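Local atomic coordinates of RagB/SusD family nutrient uptake outer membrane protein (Bacteroides thetaiotaomicron, PDB entry 7KV2), a protein that probably binds glycans, most likely beta-glucans, at the outer surface of the bacterial outer membrane so that they can be taken up as nutrients. Residues T105-G110 with K494-P499; W62-Y67 with W112-S117; D75-D80 with H95-F100; G163-F168 with D184-K189. All blocks are in the same frame, centred on the assembly; numbering follows the deposited sequence.

Interaction 1: T105-G110 with K494-P499; sequences TNMIYG and KYLPIP. With EDO (1,2-ethanediol), chain D.
The carbonyl oxygen of Pro-497 is approached by two carbons of Met-107, while the indole NE1 of Trp-162 is hydrogen-bonded to it. The methionine's CE methyl lies 3.5 Å from Pro-497 O, with CG a little farther off. Bends at chi2 and chi3 (-66° and -70°) turn the end of the chain so that this methyl also meets Leu-496, whose CD1 is 3.9 Å from Met-107 CE. A second patch forms where the ring of Pro-499 lies over one face of the Tyr-109 phenol. Pro-499 CB stands 4.0 Å from the centroid of the Tyr-109 ring, only 12° off the normal, in a clear CH-pi contact, and Pro-499 CG comes to 3.7 Å from Tyr-109 CD1. The opposite face of the same phenol receives the ammonium group of Lys-113 in a cation-pi contact, and its hydroxyl is hydrogen-bonded to Glu-502 OE2, which helps hold the end of the side chain in place. Beside Pro-499 CG, at 3.7 Å, lies Ile-108 O, a carbonyl buried here with no polar partner in the model. A molecule of 1,2-ethanediol, probably from the crystallisation liquor, fills the flank: Met-107 N donates to its O1 over 3.1 Å, and Pro-104 O and Lys-501 N also bind the diol. The contact joins the loop before helix 110-130 to the one before helix 500-505. Between the two loops adhesion is therefore apolar and CH-pi in nature, with proline C-H groups probably favoured by the electron-rich phenol, whereas the polar demands of the backbone are met largely from outside the pair.

Interaction 2: W62-Y67 with W112-S117; sequences WAFDEY and WKCAYS
Ala-63 and Phe-64 bring a turn of the 62-67 loop against helix 110-130, their CA atoms lying 7.6 and 7.5 Å from those of Cys-114 and Lys-113 respectively. The turn is a type I' beta turn from Ala-63 to Glu-66, closed by reciprocal backbone bonds between its first and last residues, with Phe-64 and Asp-65 both at positive phi. This geometry presents the Phe-64 side chain to the helix. Lys-113 CB sits over one face of the phenyl ring, 3.6 Å from its centroid and 18° off the normal, a close CH-pi contact displaced toward the rim. Beyond CG the lysine runs on extended, and CD passes Phe-64 CG at 3.6 Å. Cys-114 SG takes a different position: it lies in the ring plane, at the edge, as a sulfur-aromatic contact, and the Ala-63 methyl meets it from the turn. Phe-64 is thus held by the aliphatic chain of one helix residue and the sulfur of the next. At the end of its extended chain, the ammonium group of Lys-113 joins the turn through a water that donates to both Phe-64 O and Glu-66 OE2. The other carboxylate oxygen, Glu-66 OE1, accepts from Tyr-109 N and Gly-110 N, so the same glutamate holds the start of the helix whose side the turn covers. Farther along the helix, Ser-117 OG is 3.8 Å from Phe-64 CZ and donates to Lys-113 O over 2.7 Å, meeting that carbonyl on the opposite face of its plane from Ser-117 N.

Interaction 3: D75-D80 with H95-F100; sequences DIMADD and HLMMNF
Ile-76 O and Met-98 mark the tight part of this contact: the carbonyl oxygen lies 3.1 Å from Met-98 CG and nearly as close to CB, with the CA-H of Met-98 making a longer, bent contact to the same oxygen. The backbones come very near here, the CA atoms of Met-77 and Met-98 being 4.4 Å apart. Met-77 rests its CG 3.6 Å from Met-97 O, and the bends at the ends of the two methionine chains bring their CE methyls to 4.0 Å. Packing is looser at Ile-76, whose CD1 is 4.3 Å from Met-97 CE, although this side too is buried. Phe-100 takes the far end, its ring edge facing Met-77 O nearly in plane with CZ 3.6 Å away, while Met-98 O stands over the centre of one face. That ring belongs to the C-prime residue, at positive phi, of a Schellman motif in which Glu-101 N bonds to Leu-96 O and Phe-100 N to Met-97 O. Arg-485 spans the pair, donating to both Ala-78 O and Met-98 O. The contact thus sets the turn leaving helix 70-75 against the C-terminal end of helix 92-98, with Tyr-464 of helix 463-469 packing on Met-77.

Interaction 4: G163-F168 with D184-K189; sequences GNVPYF and DQLYEK
Leu-186 reaches from its helix to two residues of the 163-168 connection, using one methyl for each. Its CD1 lies 3.4 Å from Tyr-167 CD1, and its CD2 is 3.5 Å from Val-165 CG2, a carbon pair closer than usual van der Waals contact. With the leucine CG anti to the backbone N and chi2 at 52°, the two methyls part toward the two neighbours, and Gly-163 O lies at the margin, near CD2. One turn later Lys-189 covers a face of the Tyr-167 phenol. Lys-189 CG stands over the centre of the Tyr-167 ring, 4.0 Å from its centroid and 12° off the normal, in a CH-pi contact. A bend at chi2 lays the rest of the chain across the same ring, with CD 3.8 Å from Tyr-167 CE2, before the ammonium end leads away. The lysine therefore contributes its hydrocarbon part rather than its charge.

In the next shell, Tyr-155 meets the Tyr-167 ring with the planes inclined at about 30°, and it also touches Leu-186. Backbone hydrogen bonds pair Val-165 with Leu-181 and Tyr-167 with Glu-179, holding the connection alongside the chain that leads into helix 183-200, and Asn-164 OD1 accepts from Ala-183 N near the start of that helix. Gly-163, at positive phi, lets the chain leave helix 137-162 and turn into this path. The connection consequently lies between helix 183-200, which presents Leu-186 and Lys-189, and helix 110-130, whose Trp-112 and Tyr-116 pack on Val-165, with helix 137-162 adding Val-158.

From the N terminus, the 62-67 turn opens interaction 2, which closes at 112-117 on helix 110-130. Interaction 3 lies wholly within that loop, joining 75-80 to the end of helix 92-98. Before interaction 2 closes, 105-110 opens interaction 1, so these two cross, and they touch where helix 110-130 begins. Interaction 1 closes only at 494-499, bringing the far C-terminal part of the chain back to the N-terminal helical region. Interaction 4, between the exit of helix 137-162 and helix 183-200, falls inside this long loop. Tyr-116 joins it to interaction 2 by bonding to Pro-166 O, and Met-97 of interaction 3 packs on Leu-496 of interaction 1.

Interaction 1: T105-G110 with K494-P499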
# COMPACT_ATOMS: atom_id res chain seq x y z
N THR A 105 -24.32 -2.92 0.07
CA THR A 105 -24.62 -4.13 0.86
C THR A 105 -23.67 -5.30 0.53
O THR A 105 -23.92 -6.38 1.07
CB THR A 105 -26.09 -4.53 0.64
OG1 THR A 105 -26.27 -4.73 -0.76
CG2 THR A 105 -27.07 -3.49 1.18
N ASN A 106 -22.66 -5.14 -0.32
CA ASN A 106 -21.68 -6.23 -0.62
C ASN A 106 -20.33 -5.55 -0.86
O ASN A 106 -19.79 -5.67 -1.98
CB ASN A 106 -22.08 -7.11 -1.81
CG ASN A 106 -21.58 -8.54 -1.74
OD1 ASN A 106 -20.85 -8.93 -0.82
ND2 ASN A 106 -21.99 -9.35 -2.71
N MET A 107 -19.87 -4.80 0.13
CA MET A 107 -18.69 -3.91 -0.01
C MET A 107 -17.66 -4.27 1.06
O MET A 107 -18.01 -4.97 2.01
CB MET A 107 -19.07 -2.44 0.09
CG MET A 107 -18.89 -1.70 -1.23
SD MET A 107 -17.08 -1.64 -1.65
CE MET A 107 -16.52 -0.50 -0.39
N ILE A 108 -16.40 -3.91 0.85
CA ILE A 108 -15.38 -4.10 1.89
C ILE A 108 -15.71 -3.10 3.01
O ILE A 108 -16.23 -2.00 2.72
CB ILE A 108 -13.95 -3.99 1.32
CG1 ILE A 108 -13.67 -2.68 0.59
CG2 ILE A 108 -13.71 -5.19 0.45
CD1 ILE A 108 -12.22 -2.25 0.63
N TYR A 109 -15.46 -3.52 4.23
CA TYR A 109 -15.79 -2.75 5.45
C TYR A 109 -14.62 -2.77 6.46
O TYR A 109 -14.49 -1.83 7.25
CB TYR A 109 -17.11 -3.32 5.98
CG TYR A 109 -17.89 -2.46 6.95
CD1 TYR A 109 -17.52 -1.17 7.26
CD2 TYR A 109 -19.03 -2.98 7.55
CE1 TYR A 109 -18.24 -0.42 8.18
CE2 TYR A 109 -19.77 -2.24 8.45
CZ TYR A 109 -19.37 -0.96 8.77
OH TYR A 109 -20.09 -0.19 9.65
N GLY A 110 -13.76 -3.79 6.41
CA GLY A 110 -12.60 -3.91 7.33
C GLY A 110 -11.71 -2.68 7.28
O GLY A 110 -11.32 -2.14 8.34
N LYS A 494 -14.86 6.81 -9.17
CA LYS A 494 -13.69 7.31 -8.41
C LYS A 494 -13.81 7.01 -6.89
O LYS A 494 -12.76 6.74 -6.26
CB LYS A 494 -13.48 8.79 -8.71
CG LYS A 494 -12.35 9.44 -7.93
CD LYS A 494 -11.94 10.79 -8.48
CE LYS A 494 -10.75 11.33 -7.71
NZ LYS A 494 -10.37 12.70 -8.13
N TYR A 495 -15.01 7.14 -6.30
CA TYR A 495 -15.30 6.92 -4.87
C TYR A 495 -16.23 5.71 -4.73
O TYR A 495 -17.33 5.72 -5.37
CB TYR A 495 -15.90 8.19 -4.23
CG TYR A 495 -15.10 9.44 -4.47
CD1 TYR A 495 -13.75 9.48 -4.14
CD2 TYR A 495 -15.68 10.58 -5.00
CE1 TYR A 495 -12.99 10.61 -4.36
CE2 TYR A 495 -14.92 11.73 -5.21
CZ TYR A 495 -13.58 11.75 -4.87
OH TYR A 495 -12.80 12.85 -5.09
N LEU A 496 -15.84 4.69 -3.95
CA LEU A 496 -16.65 3.46 -3.78
C LEU A 496 -17.94 3.80 -3.02
O LEU A 496 -17.96 4.77 -2.27
CB LEU A 496 -15.88 2.41 -2.97
CG LEU A 496 -14.73 1.74 -3.75
CD1 LEU A 496 -13.79 1.06 -2.76
CD2 LEU A 496 -15.29 0.74 -4.74
N PRO A 497 -18.98 2.97 -3.13
CA PRO A 497 -20.15 3.09 -2.26
C PRO A 497 -19.71 2.95 -0.80
O PRO A 497 -18.98 1.98 -0.49
CB PRO A 497 -21.04 1.89 -2.60
CG PRO A 497 -20.58 1.46 -3.97
CD PRO A 497 -19.10 1.83 -4.03
N ILE A 498 -20.17 3.88 0.06
CA ILE A 498 -20.06 3.75 1.55
C ILE A 498 -20.82 2.51 2.01
O ILE A 498 -21.93 2.28 1.54
CB ILE A 498 -20.53 5.06 2.21
CG1 ILE A 498 -19.66 6.22 1.73
CG2 ILE A 498 -20.55 4.93 3.73
CD1 ILE A 498 -20.19 7.60 2.05
N PRO A 499 -20.28 1.66 2.91
CA PRO A 499 -21.00 0.49 3.40
C PRO A 499 -22.43 0.84 3.90
O PRO A 499 -22.58 1.89 4.55
CB PRO A 499 -20.12 -0.03 4.55
CG PRO A 499 -18.71 0.37 4.12
CD PRO A 499 -18.90 1.70 3.45
C1 EDO D . -20.89 -3.84 3.86
O1 EDO D . -21.48 -4.27 2.69
C2 EDO D . -21.87 -3.78 4.96
O2 EDO D . -22.72 -2.66 4.83

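Interaction 2: W62-Y67 with W112-S117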
# COMPACT_ATOMS: atom_id res chain seq x y z
N TRP A 62 -6.13 -8.47 7.74
CA TRP A 62 -7.03 -9.43 8.45
C TRP A 62 -7.54 -8.77 9.73
O TRP A 62 -6.80 -8.74 10.75
CB TRP A 62 -6.33 -10.76 8.71
CG TRP A 62 -7.07 -11.71 9.60
CD1 TRP A 62 -6.61 -12.22 10.77
CD2 TRP A 62 -8.42 -12.20 9.45
NE1 TRP A 62 -7.55 -13.03 11.35
CE2 TRP A 62 -8.66 -13.06 10.55
CE3 TRP A 62 -9.43 -12.03 8.49
CZ2 TRP A 62 -9.88 -13.70 10.74
CZ3 TRP A 62 -10.63 -12.67 8.67
CH2 TRP A 62 -10.86 -13.48 9.80
N ALA A 63 -8.76 -8.24 9.68
CA ALA A 63 -9.36 -7.51 10.81
C ALA A 63 -10.88 -7.42 10.61
O ALA A 63 -11.35 -7.33 9.45
CB ALA A 63 -8.73 -6.13 10.90
N PHE A 64 -11.63 -7.42 11.72
CA PHE A 64 -13.10 -7.20 11.66
C PHE A 64 -13.71 -8.24 10.72
O PHE A 64 -14.59 -7.86 9.93
CB PHE A 64 -13.40 -5.77 11.21
CG PHE A 64 -12.80 -4.72 12.11
CD1 PHE A 64 -13.31 -4.51 13.39
CD2 PHE A 64 -11.69 -3.97 11.71
CE1 PHE A 64 -12.71 -3.59 14.25
CE2 PHE A 64 -11.13 -3.03 12.56
CZ PHE A 64 -11.64 -2.84 13.83
N ASP A 65 -13.19 -9.47 10.78
CA ASP A 65 -13.61 -10.69 10.03
C ASP A 65 -13.50 -10.51 8.51
O ASP A 65 -14.09 -11.32 7.81
CB ASP A 65 -15.00 -11.14 10.49
CG ASP A 65 -14.95 -11.37 11.99
OD1 ASP A 65 -14.16 -12.25 12.42
OD2 ASP A 65 -15.59 -10.59 12.72
N GLU A 66 -12.65 -9.59 8.04
CA GLU A 66 -12.39 -9.41 6.60
C GLU A 66 -10.89 -9.36 6.28
O GLU A 66 -10.11 -8.95 7.12
CB GLU A 66 -12.94 -8.07 6.14
CG GLU A 66 -14.44 -8.09 6.14
CD GLU A 66 -15.09 -6.83 5.66
OE1 GLU A 66 -14.58 -6.22 4.71
OE2 GLU A 66 -16.18 -6.53 6.21
N TYR A 67 -10.56 -9.78 5.07
CA TYR A 67 -9.23 -9.60 4.41
C TYR A 67 -9.33 -8.42 3.47
O TYR A 67 -10.00 -8.54 2.41
CB TYR A 67 -8.85 -10.87 3.67
CG TYR A 67 -8.87 -12.10 4.53
CD1 TYR A 67 -7.78 -12.44 5.31
CD2 TYR A 67 -9.97 -12.94 4.57
CE1 TYR A 67 -7.79 -13.56 6.12
CE2 TYR A 67 -10.00 -14.05 5.38
CZ TYR A 67 -8.89 -14.38 6.14
OH TYR A 67 -8.85 -15.48 6.96
N TRP A 112 -12.28 0.39 6.29
CA TRP A 112 -12.99 1.55 6.88
C TRP A 112 -12.82 1.51 8.42
O TRP A 112 -12.41 2.50 8.98
CB TRP A 112 -14.45 1.45 6.43
CG TRP A 112 -15.34 2.50 7.03
CD1 TRP A 112 -15.76 2.60 8.33
CD2 TRP A 112 -15.92 3.60 6.33
NE1 TRP A 112 -16.55 3.72 8.48
CE2 TRP A 112 -16.66 4.36 7.27
CE3 TRP A 112 -15.88 4.04 5.00
CZ2 TRP A 112 -17.37 5.50 6.91
CZ3 TRP A 112 -16.56 5.18 4.65
CH2 TRP A 112 -17.30 5.89 5.60
N LYS A 113 -13.07 0.38 9.04
CA LYS A 113 -13.03 0.20 10.51
C LYS A 113 -11.59 0.36 10.99
O LYS A 113 -11.39 1.00 12.01
CB LYS A 113 -13.60 -1.15 10.92
CG LYS A 113 -15.11 -1.29 10.72
CD LYS A 113 -15.60 -2.69 10.99
CE LYS A 113 -17.07 -2.90 10.64
NZ LYS A 113 -17.47 -4.32 10.79
N CYS A 114 -10.61 -0.13 10.22
CA CYS A 114 -9.18 0.06 10.58
C CYS A 114 -8.80 1.53 10.51
O CYS A 114 -8.08 2.01 11.43
CB CYS A 114 -8.26 -0.78 9.70
SG CYS A 114 -8.51 -2.55 9.84
N ALA A 115 -9.22 2.27 9.48
CA ALA A 115 -8.85 3.68 9.28
C ALA A 115 -9.38 4.49 10.46
O ALA A 115 -8.61 5.30 11.06
CB ALA A 115 -9.43 4.18 8.00
N TYR A 116 -10.64 4.25 10.83
CA TYR A 116 -11.28 5.08 11.90
C TYR A 116 -10.76 4.64 13.27
O TYR A 116 -10.71 5.52 14.15
CB TYR A 116 -12.80 5.10 11.76
CG TYR A 116 -13.21 6.07 10.69
CD1 TYR A 116 -13.07 7.44 10.86
CD2 TYR A 116 -13.69 5.63 9.47
CE1 TYR A 116 -13.40 8.34 9.86
CE2 TYR A 116 -14.04 6.52 8.47
CZ TYR A 116 -13.95 7.88 8.68
OH TYR A 116 -14.24 8.75 7.67
N SER A 117 -10.34 3.38 13.46
CA SER A 117 -9.66 2.94 14.71
C SER A 117 -8.35 3.71 14.85
O SER A 117 -8.08 4.25 15.95
CB SER A 117 -9.42 1.45 14.79
OG SER A 117 -10.65 0.77 14.62
O HOH W 1 -15.90 -5.63 8.76

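Interaction 3: D75-D80 with H95-F100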
# COMPACT_ATOMS: atom_id res chain seq x y z
N ASP A 75 -5.15 -2.35 -6.21
CA ASP A 75 -4.57 -2.99 -7.42
C ASP A 75 -5.63 -3.82 -8.15
O ASP A 75 -5.50 -3.94 -9.36
CB ASP A 75 -3.30 -3.78 -7.12
CG ASP A 75 -2.10 -2.87 -6.85
OD1 ASP A 75 -1.94 -1.83 -7.57
OD2 ASP A 75 -1.30 -3.20 -5.94
N ILE A 76 -6.58 -4.44 -7.45
CA ILE A 76 -7.60 -5.29 -8.13
C ILE A 76 -8.41 -4.37 -9.06
O ILE A 76 -9.04 -4.91 -10.00
CB ILE A 76 -8.47 -6.09 -7.15
CG1 ILE A 76 -9.26 -5.18 -6.19
CG2 ILE A 76 -7.62 -7.12 -6.43
CD1 ILE A 76 -10.13 -5.88 -5.16
N MET A 77 -8.46 -3.05 -8.83
CA MET A 77 -9.26 -2.12 -9.68
C MET A 77 -8.46 -1.58 -10.86
O MET A 77 -9.02 -0.82 -11.74
CB MET A 77 -9.87 -0.98 -8.84
CG MET A 77 -10.72 -1.52 -7.72
SD MET A 77 -11.76 -0.24 -6.92
CE MET A 77 -10.58 0.46 -5.76
N ALA A 78 -7.18 -1.97 -10.97
CA ALA A 78 -6.34 -1.49 -12.09
C ALA A 78 -6.21 -2.58 -13.16
O ALA A 78 -7.18 -3.34 -13.41
CB ALA A 78 -5.01 -1.02 -11.54
N ASP A 79 -5.02 -2.73 -13.76
CA ASP A 79 -4.82 -3.47 -15.03
C ASP A 79 -3.65 -4.46 -14.90
O ASP A 79 -3.10 -4.86 -15.95
CB ASP A 79 -4.62 -2.49 -16.19
CG ASP A 79 -3.49 -1.50 -16.02
OD1 ASP A 79 -3.17 -1.16 -14.87
OD2 ASP A 79 -2.99 -0.99 -17.05
N ASP A 80 -3.29 -4.90 -13.68
CA ASP A 80 -2.02 -5.67 -13.51
C ASP A 80 -2.27 -7.07 -12.97
O ASP A 80 -1.49 -8.00 -13.32
CB ASP A 80 -1.07 -4.94 -12.55
CG ASP A 80 -0.50 -3.66 -13.13
OD1 ASP A 80 -0.44 -3.56 -14.37
OD2 ASP A 80 -0.20 -2.77 -12.34
N HIS A 95 -14.31 -8.85 -6.29
CA HIS A 95 -14.72 -9.07 -7.71
C HIS A 95 -15.62 -7.90 -8.16
O HIS A 95 -15.40 -7.32 -9.27
CB HIS A 95 -15.38 -10.43 -7.84
CG HIS A 95 -14.45 -11.55 -7.69
ND1 HIS A 95 -13.60 -11.91 -8.72
CD2 HIS A 95 -14.24 -12.41 -6.67
CE1 HIS A 95 -12.90 -12.97 -8.33
NE2 HIS A 95 -13.27 -13.32 -7.09
N LEU A 96 -16.53 -7.48 -7.30
CA LEU A 96 -17.41 -6.35 -7.66
C LEU A 96 -16.61 -5.06 -7.83
O LEU A 96 -16.79 -4.36 -8.85
CB LEU A 96 -18.52 -6.21 -6.61
CG LEU A 96 -19.45 -7.40 -6.44
CD1 LEU A 96 -20.49 -7.04 -5.38
CD2 LEU A 96 -20.13 -7.78 -7.72
N MET A 97 -15.71 -4.72 -6.89
CA MET A 97 -14.89 -3.51 -7.02
C MET A 97 -14.08 -3.54 -8.33
O MET A 97 -13.90 -2.50 -8.97
CB MET A 97 -13.89 -3.43 -5.86
CG MET A 97 -14.53 -3.15 -4.54
SD MET A 97 -13.41 -3.57 -3.15
CE MET A 97 -12.07 -2.42 -3.46
N MET A 98 -13.52 -4.70 -8.65
CA MET A 98 -12.64 -4.86 -9.82
C MET A 98 -13.43 -4.52 -11.10
O MET A 98 -12.87 -3.90 -12.00
CB MET A 98 -12.08 -6.28 -9.87
CG MET A 98 -11.34 -6.59 -11.15
SD MET A 98 -12.40 -7.29 -12.44
CE MET A 98 -11.26 -8.18 -13.48
N ASN A 99 -14.70 -4.94 -11.15
CA ASN A 99 -15.57 -4.74 -12.33
C ASN A 99 -16.44 -3.47 -12.18
O ASN A 99 -17.42 -3.35 -12.92
CB ASN A 99 -16.40 -6.01 -12.55
CG ASN A 99 -16.98 -6.07 -13.94
OD1 ASN A 99 -16.37 -5.56 -14.88
ND2 ASN A 99 -18.17 -6.66 -14.06
N PHE A 100 -16.08 -2.56 -11.28
CA PHE A 100 -16.72 -1.22 -11.09
C PHE A 100 -18.24 -1.40 -10.86
O PHE A 100 -19.00 -0.54 -11.36
CB PHE A 100 -16.41 -0.31 -12.28
CG PHE A 100 -14.95 -0.31 -12.66
CD1 PHE A 100 -13.98 -0.14 -11.68
CD2 PHE A 100 -14.54 -0.54 -13.96
CE1 PHE A 100 -12.63 -0.20 -12.00
CE2 PHE A 100 -13.19 -0.59 -14.29
CZ PHE A 100 -12.24 -0.43 -13.31

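Interaction 4: G163-F168 with D184-K189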
# COMPACT_ATOMS: atom_id res chain seq x y z
N GLY A 163 -13.72 8.95 -0.37
CA GLY A 163 -13.69 10.38 -0.73
C GLY A 163 -14.45 11.27 0.26
O GLY A 163 -13.81 12.05 0.98
N ASN A 164 -15.79 11.19 0.24
CA ASN A 164 -16.71 12.08 1.01
C ASN A 164 -17.11 11.39 2.31
O ASN A 164 -18.11 10.64 2.29
CB ASN A 164 -17.95 12.43 0.17
CG ASN A 164 -17.63 12.94 -1.21
OD1 ASN A 164 -17.09 14.01 -1.40
ND2 ASN A 164 -17.96 12.15 -2.21
N VAL A 165 -16.33 11.53 3.39
CA VAL A 165 -16.41 10.62 4.58
C VAL A 165 -16.42 11.45 5.86
O VAL A 165 -16.04 12.61 5.81
CB VAL A 165 -15.23 9.62 4.60
CG1 VAL A 165 -15.34 8.67 3.42
CG2 VAL A 165 -13.91 10.35 4.61
N PRO A 166 -16.83 10.86 7.01
CA PRO A 166 -16.83 11.56 8.29
C PRO A 166 -15.43 12.06 8.69
O PRO A 166 -14.44 11.34 8.43
CB PRO A 166 -17.27 10.52 9.32
CG PRO A 166 -17.90 9.40 8.54
CD PRO A 166 -17.35 9.50 7.13
N TYR A 167 -15.35 13.26 9.29
CA TYR A 167 -14.08 13.85 9.78
C TYR A 167 -14.25 14.24 11.25
O TYR A 167 -15.34 14.74 11.63
CB TYR A 167 -13.61 15.03 8.92
CG TYR A 167 -12.30 15.59 9.41
CD1 TYR A 167 -11.10 15.01 9.03
CD2 TYR A 167 -12.25 16.64 10.34
CE1 TYR A 167 -9.89 15.48 9.51
CE2 TYR A 167 -11.04 17.11 10.83
CZ TYR A 167 -9.85 16.52 10.42
OH TYR A 167 -8.63 16.94 10.87
N PHE A 168 -13.24 13.96 12.06
CA PHE A 168 -13.18 14.38 13.48
C PHE A 168 -11.71 14.41 13.95
O PHE A 168 -10.90 13.56 13.50
CB PHE A 168 -14.12 13.51 14.32
CG PHE A 168 -13.91 12.01 14.32
CD1 PHE A 168 -14.46 11.21 13.33
CD2 PHE A 168 -13.25 11.38 15.37
CE1 PHE A 168 -14.29 9.84 13.35
CE2 PHE A 168 -13.09 10.00 15.39
CZ PHE A 168 -13.59 9.23 14.37
N ASP A 184 -12.77 17.11 -1.24
CA ASP A 184 -11.98 18.37 -1.34
C ASP A 184 -11.82 19.00 0.05
O ASP A 184 -10.72 19.49 0.36
CB ASP A 184 -12.61 19.40 -2.27
CG ASP A 184 -12.43 19.10 -3.74
OD1 ASP A 184 -11.72 18.11 -4.09
OD2 ASP A 184 -12.95 19.88 -4.53
N GLN A 185 -12.87 18.98 0.86
CA GLN A 185 -12.76 19.51 2.25
C GLN A 185 -11.83 18.61 3.07
O GLN A 185 -11.12 19.13 3.92
CB GLN A 185 -14.13 19.57 2.93
CG GLN A 185 -15.02 20.68 2.40
CD GLN A 185 -16.42 20.60 2.97
OE1 GLN A 185 -16.96 19.53 3.22
NE2 GLN A 185 -17.01 21.77 3.21
N LEU A 186 -11.85 17.29 2.87
CA LEU A 186 -10.99 16.39 3.69
C LEU A 186 -9.53 16.64 3.28
O LEU A 186 -8.68 16.80 4.18
CB LEU A 186 -11.45 14.95 3.53
CG LEU A 186 -10.63 13.92 4.31
CD1 LEU A 186 -10.48 14.28 5.78
CD2 LEU A 186 -11.24 12.54 4.17
N TYR A 187 -9.26 16.80 1.99
CA TYR A 187 -7.91 17.13 1.45
C TYR A 187 -7.36 18.34 2.21
O TYR A 187 -6.21 18.36 2.69
CB TYR A 187 -7.94 17.38 -0.06
CG TYR A 187 -6.65 17.95 -0.56
CD1 TYR A 187 -5.52 17.14 -0.66
CD2 TYR A 187 -6.48 19.31 -0.76
CE1 TYR A 187 -4.30 17.65 -1.05
CE2 TYR A 187 -5.26 19.84 -1.14
CZ TYR A 187 -4.16 19.00 -1.26
OH TYR A 187 -2.95 19.48 -1.65
N GLU A 188 -8.20 19.36 2.33
CA GLU A 188 -7.83 20.62 3.01
C GLU A 188 -7.37 20.33 4.44
O GLU A 188 -6.33 20.87 4.79
CB GLU A 188 -8.99 21.61 2.97
CG GLU A 188 -9.12 22.26 1.61
CD GLU A 188 -7.92 23.10 1.18
OE1 GLU A 188 -7.24 23.67 2.06
OE2 GLU A 188 -7.68 23.16 -0.06
N LYS A 189 -8.13 19.55 5.21
CA LYS A 189 -7.77 19.20 6.60
C LYS A 189 -6.44 18.41 6.58
O LYS A 189 -5.55 18.66 7.43
CB LYS A 189 -8.84 18.36 7.27
CG LYS A 189 -10.22 19.00 7.39
CD LYS A 189 -10.32 20.02 8.48
CE LYS A 189 -11.76 20.42 8.73
NZ LYS A 189 -11.83 21.80 9.25